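Local coordinates for cell division control protein 73 (Saccharomyces cerevisiae, PDB 3V46) that acts in the PAF1 complex in transcription elongation and histone modification, its C-terminal Ras-like domain promoting association of the complex with chromatin, at residues W98-Y103 with Q109-R114; D74-F79 with E83-V88; S25-A30 with A90-G95. All coordinates share one frame; numbering follows the deposited sequence.

Contact 1: residues W98-Y103 with Q109-R114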
loop_
_atom_site.group_PDB
_atom_site.type_symbol
_atom_site.label_atom_id
_atom_site.label_comp_id
_atom_site.label_asym_id
_atom_site.label_seq_id
_atom_site.Cartn_x
_atom_site.Cartn_y
_atom_site.Cartn_z
ATOM N N TRP A 98 10.998 -12.124 -3.142
ATOM C CA TRP A 98 11.318 -11.793 -4.529
ATOM C C TRP A 98 10.534 -10.573 -5.022
ATOM O O TRP A 98 10.826 -10.038 -6.097
ATOM C CB TRP A 98 11.089 -13.000 -5.456
ATOM C CG TRP A 98 11.326 -12.719 -6.931
ATOM C CD1 TRP A 98 10.373 -12.553 -7.901
ATOM C CD2 TRP A 98 12.595 -12.579 -7.594
ATOM N NE1 TRP A 98 10.969 -12.318 -9.121
ATOM C CE2 TRP A 98 12.330 -12.329 -8.960
ATOM C CE3 TRP A 98 13.926 -12.635 -7.166
ATOM C CZ2 TRP A 98 13.347 -12.134 -9.897
ATOM C CZ3 TRP A 98 14.937 -12.448 -8.102
ATOM C CH2 TRP A 98 14.641 -12.198 -9.449
ATOM N N GLN A 99 9.557 -10.119 -4.234
ATOM C CA GLN A 99 8.788 -8.924 -4.590
ATOM C C GLN A 99 9.722 -7.760 -4.916
ATOM O O GLN A 99 9.463 -6.984 -5.829
ATOM C CB GLN A 99 7.817 -8.505 -3.462
ATOM C CG GLN A 99 7.168 -7.154 -3.735
ATOM C CD GLN A 99 6.178 -6.693 -2.670
ATOM O OE1 GLN A 99 5.693 -7.482 -1.862
ATOM N NE2 GLN A 99 5.846 -5.411 -2.697
ATOM N N PHE A 100 10.817 -7.646 -4.174
ATOM C CA PHE A 100 11.646 -6.439 -4.228
ATOM C C PHE A 100 12.845 -6.532 -5.177
ATOM O O PHE A 100 13.649 -5.606 -5.245
ATOM C CB PHE A 100 12.126 -6.092 -2.812
ATOM C CG PHE A 100 11.097 -6.375 -1.753
ATOM C CD1 PHE A 100 9.911 -5.661 -1.717
ATOM C CD2 PHE A 100 11.303 -7.363 -0.805
ATOM C CE1 PHE A 100 8.952 -5.931 -0.768
ATOM C CE2 PHE A 100 10.342 -7.621 0.156
ATOM C CZ PHE A 100 9.163 -6.908 0.164
ATOM N N ASN A 101 12.956 -7.617 -5.932
ATOM C CA ASN A 101 14.186 -7.865 -6.688
ATOM C C ASN A 101 14.564 -6.757 -7.677
ATOM O O ASN A 101 15.746 -6.462 -7.862
ATOM C CB ASN A 101 14.121 -9.208 -7.412
ATOM C CG ASN A 101 15.388 -9.493 -8.193
ATOM O OD1 ASN A 101 15.403 -9.431 -9.426
ATOM N ND2 ASN A 101 16.471 -9.781 -7.476
ATOM N N ASN A 102 13.571 -6.146 -8.312
ATOM C CA ASN A 102 13.826 -5.096 -9.300
ATOM C C ASN A 102 13.581 -3.687 -8.752
ATOM O O ASN A 102 13.529 -2.714 -9.503
ATOM C CB ASN A 102 12.971 -5.335 -10.548
ATOM C CG ASN A 102 13.024 -4.178 -11.528
ATOM O OD1 ASN A 102 13.962 -4.059 -12.321
ATOM N ND2 ASN A 102 12.011 -3.316 -11.478
ATOM N N TYR A 103 13.442 -3.578 -7.438
ATOM C CA TYR A 103 13.250 -2.281 -6.806
ATOM C C TYR A 103 14.607 -1.572 -6.679
ATOM O O TYR A 103 15.652 -2.220 -6.667
ATOM C CB TYR A 103 12.630 -2.449 -5.412
ATOM C CG TYR A 103 11.147 -2.812 -5.349
ATOM C CD1 TYR A 103 10.458 -3.302 -6.447
ATOM C CD2 TYR A 103 10.443 -2.647 -4.166
ATOM C CE1 TYR A 103 9.101 -3.628 -6.359
ATOM C CE2 TYR A 103 9.101 -2.963 -4.067
ATOM C CZ TYR A 103 8.428 -3.452 -5.160
ATOM O OH TYR A 103 7.078 -3.749 -5.029
ATOM N N GLN A 109 15.508 -4.901 4.449
ATOM C CA GLN A 109 16.068 -4.078 5.511
ATOM C C GLN A 109 16.272 -2.629 5.058
ATOM O O GLN A 109 15.824 -1.706 5.736
ATOM C CB GLN A 109 17.375 -4.674 6.044
ATOM C CG GLN A 109 18.001 -3.856 7.165
ATOM C CD GLN A 109 18.918 -4.673 8.052
ATOM O OE1 GLN A 109 19.622 -5.568 7.583
ATOM N NE2 GLN A 109 18.908 -4.374 9.349
ATOM N N GLU A 110 16.932 -2.416 3.920
ATOM C CA GLU A 110 17.128 -1.052 3.435
ATOM C C GLU A 110 15.813 -0.442 2.967
ATOM O O GLU A 110 15.504 0.702 3.288
ATOM C CB GLU A 110 18.153 -0.978 2.299
ATOM C CG GLU A 110 18.358 0.456 1.788
ATOM C CD GLU A 110 19.495 0.590 0.781
ATOM O OE1 GLU A 110 19.804 -0.410 0.103
ATOM O OE2 GLU A 110 20.070 1.698 0.662
ATOM N N LEU A 111 15.037 -1.214 2.212
ATOM C CA LEU A 111 13.797 -0.721 1.641
ATOM C C LEU A 111 12.852 -0.195 2.720
ATOM O O LEU A 111 12.304 0.896 2.585
ATOM C CB LEU A 111 13.111 -1.835 0.839
ATOM C CG LEU A 111 11.772 -1.489 0.197
ATOM C CD1 LEU A 111 11.948 -0.392 -0.840
ATOM C CD2 LEU A 111 11.160 -2.734 -0.428
ATOM N N PHE A 112 12.645 -0.966 3.783
ATOM C CA PHE A 112 11.645 -0.589 4.784
ATOM C C PHE A 112 12.184 0.362 5.843
ATOM O O PHE A 112 11.442 0.821 6.714
ATOM C CB PHE A 112 11.005 -1.834 5.394
ATOM C CG PHE A 112 10.222 -2.635 4.390
ATOM C CD1 PHE A 112 9.286 -2.018 3.580
ATOM C CD2 PHE A 112 10.454 -3.991 4.219
ATOM C CE1 PHE A 112 8.590 -2.738 2.638
ATOM C CE2 PHE A 112 9.761 -4.711 3.283
ATOM C CZ PHE A 112 8.825 -4.082 2.487
ATOM N N GLN A 113 13.465 0.691 5.736
ATOM C CA GLN A 113 14.035 1.756 6.534
ATOM C C GLN A 113 13.679 3.108 5.926
ATOM O O GLN A 113 13.630 4.116 6.625
ATOM C CB GLN A 113 15.552 1.606 6.627
ATOM C CG GLN A 113 16.009 0.705 7.751
ATOM C CD GLN A 113 17.512 0.732 7.943
ATOM O OE1 GLN A 113 18.248 -0.026 7.307
ATOM N NE2 GLN A 113 17.978 1.607 8.830
ATOM N N ARG A 114 13.422 3.135 4.623
ATOM C CA ARG A 114 13.182 4.407 3.960
ATOM C C ARG A 114 11.830 4.524 3.257
ATOM O O ARG A 114 11.451 5.631 2.866
ATOM C CB ARG A 114 14.322 4.713 2.989
ATOM C CG ARG A 114 14.480 3.721 1.869
ATOM C CD ARG A 114 15.727 4.052 1.066
ATOM N NE ARG A 114 15.631 5.389 0.493
ATOM C CZ ARG A 114 16.660 6.206 0.287
ATOM N NH1 ARG A 114 17.896 5.838 0.599
ATOM N NH2 ARG A 114 16.445 7.398 -0.244
#
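L111 holds its CG anti to the backbone N (chi1 179°), while F100 swings its ring to the side of its own backbone N; together these torsions lay methyl CD2 of the leucine against the phenylalanine ring, the two side chains crossing at about a right angle. L111 CD2 comes up to the ring obliquely, neither over its face nor at its edge, and close, 3.4 Å from F100 CD1. The same methyl reaches Y103, but there it sits at the rim, near the ring plane, 3.8 Å from Y103 CD2. One leucine branch is thus shared by two rings of the loop. The type I turn from F100 to Y103, with Y103 N bonded to F100 O at 3.0 Å, brings those rings together, so that Y103 CE2 lies at the edge of F100. F112 adds a third ring: it points its edge at the face of F100 in an offset edge-to-face pair, planes at 89° and centroids 5.4 Å apart, with F112 CZ 3.7 Å from F100 CZ. W134 also meets F100 edge-to-face.

Q99 NE2 donates to Y103 OH at 3.1 Å and 171°, within the amide plane, a bond that helps to fix where the tyrosine hydroxyl lies. The same amide is pinned to the end of strand 88-92 through F92 O and T94 N. The chemistry joining the 98-103 loop to helix 108-114 is apolar and rests on the fit of a methyl and three rings; the bonds of Q99 tie the loop to the strand, not to the helix.

Contact 2: residues D74-F79 with E83-V88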
loop_
_atom_site.group_PDB
_atom_site.type_symbol
_atom_site.label_atom_id
_atom_site.label_comp_id
_atom_site.label_asym_id
_atom_site.label_seq_id
_atom_site.Cartn_x
_atom_site.Cartn_y
_atom_site.Cartn_z
ATOM N N ASP A 74 0.593 -1.751 -9.592
ATOM C CA ASP A 74 0.903 -3.147 -9.266
ATOM C C ASP A 74 2.170 -3.644 -9.943
ATOM O O ASP A 74 2.455 -4.837 -9.934
ATOM C CB ASP A 74 -0.279 -4.078 -9.580
ATOM C CG ASP A 74 -0.514 -4.297 -11.076
ATOM O OD1 ASP A 74 0.233 -3.765 -11.911
ATOM O OD2 ASP A 74 -1.464 -5.035 -11.420
ATOM N N ASN A 75 2.945 -2.713 -10.492
ATOM C CA ASN A 75 4.127 -3.036 -11.274
ATOM C C ASN A 75 5.071 -1.840 -11.261
ATOM O O ASN A 75 4.733 -0.783 -10.747
ATOM C CB ASN A 75 3.725 -3.345 -12.714
ATOM C CG ASN A 75 3.180 -2.124 -13.423
ATOM O OD1 ASN A 75 3.921 -1.385 -14.077
ATOM N ND2 ASN A 75 1.896 -1.871 -13.257
ATOM N N THR A 76 6.254 -1.993 -11.829
ATOM C CA THR A 76 7.228 -0.905 -11.812
ATOM C C THR A 76 7.618 -0.433 -13.207
ATOM O O THR A 76 8.703 0.121 -13.392
ATOM C CB THR A 76 8.505 -1.301 -11.039
ATOM O OG1 THR A 76 9.085 -2.464 -11.632
ATOM C CG2 THR A 76 8.187 -1.589 -9.573
ATOM N N ARG A 77 6.736 -0.635 -14.183
ATOM C CA ARG A 77 7.025 -0.221 -15.555
ATOM C C ARG A 77 7.167 1.302 -15.696
ATOM O O ARG A 77 7.872 1.781 -16.580
ATOM C CB ARG A 77 5.942 -0.738 -16.509
ATOM C CG ARG A 77 5.824 -2.261 -16.546
ATOM C CD ARG A 77 4.867 -2.742 -17.644
ATOM N NE ARG A 77 3.502 -2.248 -17.447
ATOM C CZ ARG A 77 2.587 -2.853 -16.692
ATOM N NH1 ARG A 77 1.375 -2.330 -16.563
ATOM N NH2 ARG A 77 2.883 -3.983 -16.062
ATOM N N MET A 78 6.501 2.055 -14.830
ATOM C CA MET A 78 6.521 3.515 -14.903
ATOM C C MET A 78 7.854 4.094 -14.447
ATOM O O MET A 78 8.098 5.282 -14.619
ATOM C CB MET A 78 5.406 4.120 -14.039
ATOM C CG MET A 78 5.674 4.071 -12.534
ATOM S SD MET A 78 4.427 4.950 -11.565
ATOM C CE MET A 78 4.895 6.657 -11.834
ATOM N N PHE A 79 8.704 3.258 -13.861
ATOM C CA PHE A 79 9.925 3.732 -13.221
ATOM C C PHE A 79 11.065 3.802 -14.224
ATOM O O PHE A 79 12.017 3.029 -14.163
ATOM C CB PHE A 79 10.285 2.827 -12.043
ATOM C CG PHE A 79 9.341 2.953 -10.882
ATOM C CD1 PHE A 79 8.137 2.281 -10.873
ATOM C CD2 PHE A 79 9.657 3.755 -9.805
ATOM C CE1 PHE A 79 7.273 2.407 -9.803
ATOM C CE2 PHE A 79 8.800 3.880 -8.745
ATOM C CZ PHE A 79 7.607 3.207 -8.748
ATOM N N GLU A 83 14.547 8.623 -10.200
ATOM C CA GLU A 83 13.892 9.583 -9.311
ATOM C C GLU A 83 12.430 9.222 -9.009
ATOM O O GLU A 83 11.872 9.687 -8.014
ATOM C CB GLU A 83 14.028 11.022 -9.832
ATOM C CG GLU A 83 13.685 11.241 -11.299
ATOM C CD GLU A 83 13.930 12.683 -11.732
ATOM O OE1 GLU A 83 14.347 13.495 -10.879
ATOM O OE2 GLU A 83 13.708 13.009 -12.918
ATOM N N TYR A 84 11.817 8.385 -9.846
ATOM C CA TYR A 84 10.485 7.873 -9.553
ATOM C C TYR A 84 10.514 7.130 -8.223
ATOM O O TYR A 84 9.549 7.147 -7.467
ATOM C CB TYR A 84 9.995 6.912 -10.644
ATOM C CG TYR A 84 9.341 7.569 -11.839
ATOM C CD1 TYR A 84 7.989 7.874 -11.832
ATOM C CD2 TYR A 84 10.069 7.857 -12.984
ATOM C CE1 TYR A 84 7.382 8.465 -12.926
ATOM C CE2 TYR A 84 9.474 8.451 -14.080
ATOM C CZ TYR A 84 8.129 8.750 -14.045
ATOM O OH TYR A 84 7.528 9.335 -15.136
ATOM N N TRP A 85 11.624 6.464 -7.939
ATOM C CA TRP A 85 11.723 5.689 -6.708
ATOM C C TRP A 85 11.664 6.560 -5.458
ATOM O O TRP A 85 11.209 6.104 -4.412
ATOM C CB TRP A 85 12.986 4.829 -6.712
ATOM C CG TRP A 85 12.793 3.644 -7.568
ATOM C CD1 TRP A 85 13.283 3.436 -8.827
ATOM C CD2 TRP A 85 11.993 2.503 -7.251
ATOM N NE1 TRP A 85 12.845 2.222 -9.304
ATOM C CE2 TRP A 85 12.053 1.631 -8.353
ATOM C CE3 TRP A 85 11.242 2.131 -6.134
ATOM C CZ2 TRP A 85 11.379 0.416 -8.375
ATOM C CZ3 TRP A 85 10.576 0.923 -6.158
ATOM C CH2 TRP A 85 10.660 0.076 -7.267
ATOM N N ASP A 86 12.106 7.808 -5.562
ATOM C CA ASP A 86 12.064 8.718 -4.419
ATOM C C ASP A 86 10.634 9.093 -4.067
ATOM O O ASP A 86 10.381 9.613 -2.974
ATOM C CB ASP A 86 12.847 9.999 -4.704
ATOM C CG ASP A 86 14.324 9.759 -4.888
ATOM O OD1 ASP A 86 14.861 8.842 -4.237
ATOM O OD2 ASP A 86 14.954 10.503 -5.681
ATOM N N ARG A 87 9.711 8.843 -4.999
ATOM C CA ARG A 87 8.303 9.200 -4.843
ATOM C C ARG A 87 7.493 8.101 -4.170
ATOM O O ARG A 87 6.331 8.302 -3.843
ATOM C CB ARG A 87 7.678 9.506 -6.210
ATOM C CG ARG A 87 8.219 10.778 -6.869
ATOM C CD ARG A 87 7.829 10.862 -8.337
ATOM N NE ARG A 87 6.386 10.842 -8.542
ATOM C CZ ARG A 87 5.801 10.759 -9.731
ATOM N NH1 ARG A 87 6.537 10.707 -10.834
ATOM N NH2 ARG A 87 4.482 10.735 -9.825
ATOM N N VAL A 88 8.089 6.927 -3.986
ATOM C CA VAL A 88 7.370 5.804 -3.390
ATOM C C VAL A 88 7.255 6.039 -1.887
ATOM O O VAL A 88 8.265 6.148 -1.189
ATOM C CB VAL A 88 8.078 4.467 -3.693
ATOM C CG1 VAL A 88 7.434 3.314 -2.932
ATOM C CG2 VAL A 88 8.049 4.178 -5.185
#
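F79 and W85 stack face to face: the phenylalanine ring and the six-membered indole ring have centroids 4.2 Å apart and planes at 29°, with F79 CD2 3.5 Å from W85 CE2. Y84 aims its edge at the face of F79 in an offset edge-to-face pair, planes at 64°, completing an aromatic cluster. V88 CG2 meets F79 at the ring edge, 3.7 Å from F79 CE2. M78 O sits over the centre of the Y84 ring, 3.4 Å above its plane. A bend at chi3 (-76°) turns the methionine methyl to the tyrosine, M78 CE lying 3.3 Å from Y84 CE1. T76 CG2 meets the benzo end of the indole obliquely, 3.8 Å from W85 CH2. An alanine in place of W85 would probably leave F79 without its stacking partner and open a gap between F79 and T76.

In the next shell N75 makes an Asx turn, OD1 accepting from R77 N at 2.9 Å; a type I turn from T76 to F79 follows. R87 NH2 is hydrogen-bonded to D14 O. The connection from strand 68-73 to strand 88-92 carries switch II and the second helix in Ras; here 83-87 are helical in phi/psi but lack the regular bonds. It folds over one end of three neighbouring strands: F79 and W85 rest on L18 of strand 16-18, M78 on I71 of strand 68-73, and V88 begins strand 88-92.

Contact 3: residues S25-A30 with A90-G95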
loop_
_atom_site.group_PDB
_atom_site.type_symbol
_atom_site.label_atom_id
_atom_site.label_comp_id
_atom_site.label_asym_id
_atom_site.label_seq_id
_atom_site.Cartn_x
_atom_site.Cartn_y
_atom_site.Cartn_z
ATOM N N SER A 25 -3.011 -12.434 -2.032
ATOM C CA SER A 25 -3.214 -11.033 -1.661
ATOM C C SER A 25 -4.660 -10.738 -1.343
ATOM O O SER A 25 -5.548 -11.089 -2.112
ATOM C CB SER A 25 -2.768 -10.115 -2.789
ATOM O OG SER A 25 -1.358 -10.134 -2.913
ATOM N N ILE A 26 -4.905 -10.081 -0.216
ATOM C CA ILE A 26 -6.275 -9.696 0.109
ATOM C C ILE A 26 -6.593 -8.292 -0.402
ATOM O O ILE A 26 -7.759 -7.999 -0.639
ATOM C CB ILE A 26 -6.659 -9.893 1.610
ATOM C CG1 ILE A 26 -5.983 -8.879 2.523
ATOM C CG2 ILE A 26 -6.355 -11.332 2.055
ATOM C CD1 ILE A 26 -6.401 -9.060 3.997
ATOM N N LEU A 27 -5.565 -7.458 -0.594
ATOM C CA LEU A 27 -5.716 -6.142 -1.219
ATOM C C LEU A 27 -4.868 -6.064 -2.488
ATOM O O LEU A 27 -3.688 -6.409 -2.473
ATOM C CB LEU A 27 -5.306 -5.012 -0.270
ATOM C CG LEU A 27 -6.229 -4.716 0.908
ATOM C CD1 LEU A 27 -5.620 -3.659 1.825
ATOM C CD2 LEU A 27 -7.590 -4.262 0.414
ATOM N N THR A 28 -5.495 -5.642 -3.585
ATOM C CA THR A 28 -4.810 -5.483 -4.865
ATOM C C THR A 28 -5.304 -4.205 -5.533
ATOM O O THR A 28 -6.211 -3.555 -5.023
ATOM C CB THR A 28 -5.124 -6.638 -5.796
ATOM O OG1 THR A 28 -6.467 -6.498 -6.273
ATOM C CG2 THR A 28 -4.985 -7.976 -5.069
ATOM N N VAL A 29 -4.737 -3.838 -6.678
ATOM C CA VAL A 29 -5.247 -2.650 -7.376
ATOM C C VAL A 29 -6.722 -2.801 -7.744
ATOM O O VAL A 29 -7.403 -1.804 -7.960
ATOM C CB VAL A 29 -4.455 -2.267 -8.657
ATOM C CG1 VAL A 29 -3.111 -1.689 -8.303
ATOM C CG2 VAL A 29 -4.332 -3.457 -9.618
ATOM N N ALA A 30 -7.221 -4.032 -7.812
ATOM C CA ALA A 30 -8.610 -4.243 -8.219
ATOM C C ALA A 30 -9.617 -3.853 -7.148
ATOM O O ALA A 30 -10.747 -3.489 -7.482
ATOM C CB ALA A 30 -8.842 -5.677 -8.672
ATOM N N ALA A 90 4.675 4.297 0.108
ATOM C CA ALA A 90 4.166 3.107 0.785
ATOM C C ALA A 90 4.256 1.921 -0.139
ATOM O O ALA A 90 4.084 2.048 -1.357
ATOM C CB ALA A 90 2.728 3.320 1.242
ATOM N N ILE A 91 4.513 0.764 0.466
ATOM C CA ILE A 91 4.622 -0.498 -0.240
ATOM C C ILE A 91 3.784 -1.529 0.498
ATOM O O ILE A 91 4.010 -1.795 1.686
ATOM C CB ILE A 91 6.090 -0.961 -0.321
ATOM C CG1 ILE A 91 6.932 0.083 -1.090
ATOM C CG2 ILE A 91 6.194 -2.331 -0.996
ATOM C CD1 ILE A 91 8.401 -0.187 -1.092
ATOM N N PHE A 92 2.795 -2.088 -0.199
ATOM C CA PHE A 92 2.052 -3.222 0.311
ATOM C C PHE A 92 2.804 -4.474 -0.084
ATOM O O PHE A 92 3.187 -4.630 -1.246
ATOM C CB PHE A 92 0.639 -3.269 -0.276
ATOM C CG PHE A 92 -0.292 -2.215 0.255
ATOM C CD1 PHE A 92 0.135 -0.922 0.474
ATOM C CD2 PHE A 92 -1.603 -2.516 0.517
ATOM C CE1 PHE A 92 -0.743 0.045 0.955
ATOM C CE2 PHE A 92 -2.478 -1.550 0.989
ATOM C CZ PHE A 92 -2.052 -0.276 1.193
ATOM N N THR A 93 2.993 -5.386 0.868
ATOM C CA THR A 93 3.791 -6.577 0.618
ATOM C C THR A 93 2.955 -7.842 0.504
ATOM O O THR A 93 1.939 -8.009 1.182
ATOM C CB THR A 93 4.826 -6.799 1.733
ATOM O OG1 THR A 93 4.147 -6.946 2.985
ATOM C CG2 THR A 93 5.778 -5.638 1.821
ATOM N N THR A 94 3.415 -8.731 -0.366
ATOM C CA THR A 94 2.743 -9.989 -0.640
ATOM C C THR A 94 3.211 -11.043 0.326
ATOM O O THR A 94 2.531 -12.032 0.548
ATOM C CB THR A 94 3.091 -10.506 -2.048
ATOM O OG1 THR A 94 4.504 -10.721 -2.133
ATOM C CG2 THR A 94 2.662 -9.504 -3.109
ATOM N N GLY A 95 4.400 -10.834 0.877
ATOM C CA GLY A 95 5.038 -11.842 1.700
ATOM C C GLY A 95 6.128 -12.615 0.976
ATOM O O GLY A 95 6.781 -13.446 1.584
#
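S25 and L27 run past T94 and F92 in opposite chain directions, the CA atoms 6.1 Å apart for S25 and T94 and 8.4 Å for L27 and F92, an irregular loop beside the end of a strand. In this Ras-like fold residues 25-30 belong to the connection from strand 16-18 to helix 32-38, the position that the P-loop takes in Ras itself, although this domain does not bind GTP.

L27 carries the contact. Its CG lies beside the backbone N, anti to the carbonyl carbon (chi1 -71°), and L27 CD1 comes up to the F92 ring at the edge, in the ring plane, 3.9 Å from F92 CE2, while F120 of strand 116-122 lies nearly parallel to that ring. L27 also rests on F120 and on F35 of helix 32-38, and F92 touches I32 of that helix, so the pair joins helix and sheet.

The S25 and T94 meeting is looser, with S25 OG 4.1 Å from T94 CG2. Neither hydroxyl is spent on the other: S25 OG bonds to A22 N, and T94 OG1 to H96 N. G95, just beyond, has a positive phi (102°) at which a side chain would collide with the carbonyl O of T94, reason enough for a glycine. At the other end the loop turns toward its helix through an ST turn, in which T28 OG1 accepts from A30 N at 3.0 Å.

In the fold
Contact 3 lies deepest in the domain, its centre about 6 Å from the centre of the chain, yet it is the smallest and only partly buried, joining a loop to the sheet. Contact 1 lies farther out, but all four of its touching residues are buried. Contact 2 buries the most surface and is mostly aromatic at a partly exposed end of the sheet. Strand 88-92 ties them together: it starts within contact 2, runs through contact 3 and leads toward contact 1. The junctions are direct: Y103 CD1 lies 3.5 Å from W85 CH2, and F112 CZ lies 3.5 Å from T93 CG2. Contacts 2 and 3 meet more slightly, D74 against V29.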